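AA9 family lytic polysaccharide monooxygenase D (Myceliophthora thermophila, PDB 5UFV) oxidatively cleaves glycosidic bonds of cellulose at C1, using one copper ion and O2 or H2O2 once a reducing agent has reduced the metal. Local coordinates at residues W83-P88 / N150-H155. Sequence-based numbering, arbitrary orientation.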
loop_
_atom_site.group_PDB
_atom_site.type_symbol
_atom_site.label_atom_id
_atom_site.label_comp_id
_atom_site.label_asym_id
_atom_site.label_seq_id
_atom_site.Cartn_x
_atom_site.Cartn_y
_atom_site.Cartn_z
ATOM N N TRP A 83 -2.880 -3.541 0.159
ATOM C CA TRP A 83 -3.554 -4.414 1.080
ATOM C C TRP A 83 -5.011 -4.087 1.140
ATOM O O TRP A 83 -5.434 -3.015 0.776
ATOM C CB TRP A 83 -3.068 -4.189 2.500
ATOM C CG TRP A 83 -1.593 -4.208 2.774
ATOM C CD1 TRP A 83 -0.664 -3.285 2.381
ATOM C CD2 TRP A 83 -0.896 -5.152 3.595
ATOM N NE1 TRP A 83 0.581 -3.628 2.868
ATOM C CE2 TRP A 83 0.463 -4.762 3.622
ATOM C CE3 TRP A 83 -1.287 -6.290 4.306
ATOM C CZ2 TRP A 83 1.418 -5.456 4.335
ATOM C CZ3 TRP A 83 -0.326 -6.985 5.016
ATOM C CH2 TRP A 83 1.003 -6.564 5.032
ATOM N N MET A 84 -5.764 -5.008 1.710
ATOM C CA MET A 84 -7.169 -4.831 1.953
ATOM C C MET A 84 -7.506 -5.351 3.332
ATOM O O MET A 84 -6.728 -6.055 3.956
ATOM C CB MET A 84 -8.004 -5.561 0.889
ATOM C CG MET A 84 -8.014 -4.850 -0.440
ATOM S SD MET A 84 -9.107 -5.541 -1.715
ATOM C CE MET A 84 -10.704 -4.858 -1.255
ATOM N N TYR A 85 -8.695 -5.005 3.794
ATOM C CA TYR A 85 -9.094 -5.282 5.154
ATOM C C TYR A 85 -10.600 -5.298 5.171
ATOM O O TYR A 85 -11.238 -4.330 4.761
ATOM C CB TYR A 85 -8.547 -4.194 6.089
ATOM C CG TYR A 85 -8.956 -4.333 7.524
ATOM C CD1 TYR A 85 -10.251 -4.031 7.938
ATOM C CD2 TYR A 85 -8.051 -4.736 8.470
ATOM C CE1 TYR A 85 -10.638 -4.163 9.258
ATOM C CE2 TYR A 85 -8.415 -4.856 9.796
ATOM C CZ TYR A 85 -9.716 -4.571 10.191
ATOM O OH TYR A 85 -10.052 -4.699 11.520
ATOM N N LYS A 86 -11.146 -6.403 5.658
ATOM C CA LYS A 86 -12.576 -6.589 5.734
ATOM C C LYS A 86 -13.155 -5.927 6.980
ATOM O O LYS A 86 -12.972 -6.426 8.084
ATOM C CB LYS A 86 -12.886 -8.083 5.752
ATOM C CG LYS A 86 -14.362 -8.424 5.898
ATOM C CD LYS A 86 -15.078 -8.414 4.575
ATOM C CE LYS A 86 -16.592 -8.383 4.746
ATOM N NZ LYS A 86 -17.106 -9.633 5.340
ATOM N N CYS A 87 -13.875 -4.828 6.798
ATOM C CA CYS A 87 -14.553 -4.187 7.907
ATOM C C CYS A 87 -15.644 -5.118 8.477
ATOM O O CYS A 87 -16.455 -5.647 7.733
ATOM C CB CYS A 87 -15.163 -2.829 7.485
ATOM S SG CYS A 87 -13.954 -1.530 7.115
ATOM N N PRO A 88 -15.666 -5.303 9.807
ATOM C CA PRO A 88 -16.698 -6.133 10.437
ATOM C C PRO A 88 -18.102 -5.668 10.118
ATOM O O PRO A 88 -18.987 -6.501 9.926
ATOM C CB PRO A 88 -16.439 -5.966 11.947
ATOM C CG PRO A 88 -15.063 -5.411 12.076
ATOM C CD PRO A 88 -14.743 -4.696 10.793
ATOM N N ASN A 150 -17.906 -4.171 3.181
ATOM C CA ASN A 150 -17.137 -2.946 3.265
ATOM C C ASN A 150 -15.693 -3.253 3.519
ATOM O O ASN A 150 -15.383 -3.938 4.500
ATOM C CB ASN A 150 -17.674 -2.063 4.379
ATOM C CG ASN A 150 -19.128 -1.719 4.182
ATOM O OD1 ASN A 150 -19.662 -1.780 3.063
ATOM N ND2 ASN A 150 -19.788 -1.389 5.267
ATOM N N TYR A 151 -14.809 -2.746 2.655
ATOM C CA TYR A 151 -13.378 -2.978 2.808
ATOM C C TYR A 151 -12.589 -1.687 2.756
ATOM O O TYR A 151 -12.947 -0.759 2.043
ATOM C CB TYR A 151 -12.826 -3.860 1.689
ATOM C CG TYR A 151 -13.179 -5.328 1.706
ATOM C CD1 TYR A 151 -14.353 -5.775 1.119
ATOM C CD2 TYR A 151 -12.303 -6.267 2.210
ATOM C CE1 TYR A 151 -14.677 -7.120 1.086
ATOM C CE2 TYR A 151 -12.611 -7.633 2.192
ATOM C CZ TYR A 151 -13.802 -8.062 1.622
ATOM O OH TYR A 151 -14.151 -9.409 1.581
ATOM N N LEU A 152 -11.471 -1.665 3.468
ATOM C CA LEU A 152 -10.460 -0.634 3.266
ATOM C C LEU A 152 -9.438 -1.201 2.316
ATOM O O LEU A 152 -9.209 -2.404 2.284
ATOM C CB LEU A 152 -9.769 -0.269 4.560
ATOM C CG LEU A 152 -10.666 -0.015 5.769
ATOM C CD1 LEU A 152 -9.792 0.320 6.964
ATOM C CD2 LEU A 152 -11.644 1.106 5.487
ATOM N N VAL A 153 -8.835 -0.330 1.528
ATOM C CA VAL A 153 -7.720 -0.727 0.695
ATOM C C VAL A 153 -6.586 0.189 1.069
ATOM O O VAL A 153 -6.829 1.357 1.257
ATOM C CB VAL A 153 -8.033 -0.565 -0.786
ATOM C CG1 VAL A 153 -8.513 0.848 -1.097
ATOM C CG2 VAL A 153 -6.804 -0.914 -1.619
ATOM N N ARG A 154 -5.362 -0.327 1.188
ATOM C CA ARG A 154 -4.225 0.463 1.703
ATOM C C ARG A 154 -3.038 0.368 0.756
ATOM O O ARG A 154 -2.574 -0.745 0.443
ATOM C CB ARG A 154 -3.831 -0.053 3.097
ATOM C CG ARG A 154 -2.524 0.463 3.667
ATOM C CD ARG A 154 -2.355 -0.098 5.067
ATOM N NE ARG A 154 -1.113 0.363 5.668
ATOM C CZ ARG A 154 0.100 -0.099 5.340
ATOM N NH1 ARG A 154 0.239 -1.091 4.434
ATOM N NH2 ARG A 154 1.180 0.430 5.929
ATOM N N HIS A 155 -2.545 1.519 0.299
ATOM C CA HIS A 155 -1.371 1.548 -0.564
ATOM C C HIS A 155 -0.222 1.984 0.258
ATOM O O HIS A 155 -0.362 2.902 1.040
ATOM C CB HIS A 155 -1.552 2.498 -1.745
ATOM C CG HIS A 155 -2.554 2.009 -2.735
ATOM N ND1 HIS A 155 -3.913 2.098 -2.521
ATOM C CD2 HIS A 155 -2.402 1.346 -3.903
ATOM C CE1 HIS A 155 -4.555 1.543 -3.532
ATOM N NE2 HIS A 155 -3.661 1.075 -4.380
HETATM O O HOH W 1 -18.184 -5.586 5.744
#
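Trp-83 and Arg-154 face each other as an antiparallel hydrogen-bonded pair. Trp-83 N gives to Arg-154 O at 2.8 Å, and Arg-154 N gives back to Trp-83 O at 2.7 Å. Tyr-85 and Leu-152 form the next such pair. Leu-152 N gives to Tyr-85 O; the return bond, Tyr-85 N to Leu-152 O, is weak. Cys-87 N extends the ladder to Asn-150 O, and a water joins Cys-87 O to Asn-150 N.

Met-84, Lys-86, Tyr-151 and Val-153 share one sheet face. Lys-86 CD sits over a face of the Tyr-151 ring, 3.2 Å from CZ. CG of Lys-86 is anti to the backbone N (chi1 177°), and a bend at chi2 (85°) carries the chain over the ring. Met-84 CE meets Tyr-151 CB at 3.8 Å, the two side chains crossing at about a right angle. Tyr-151 OH bonds to Ala-147 O. With an alanine in place of Tyr-151, the Lys-86 methylenes would probably lose the ring they cover, and Ala-147 O its hydroxyl partner.

The other face carries Trp-83, Tyr-85, Leu-152 and Arg-154. Trp-83 NE1 and Arg-154 NH1 lie 3.0 Å apart, but both are donors. Both turn to Glu-156 OE1, which accepts from NE1 and forms a salt bridge with NH1; this shared acceptor accounts for their closeness. The indole and guanidinium planes are 77° apart, so the two groups do not stack; Trp-83 CD1 meets the guanidinium at its edge. Cys-87 SG, in a disulfide with Cys-94, touches Leu-152 CG at 3.9 Å.

These are two inner strands of a mixed sheet in the AA9 beta-sandwich core. Strand 101-107 flanks 80-86, and strand 167-177, which carries the copper ligand Tyr-169, flanks 149-159.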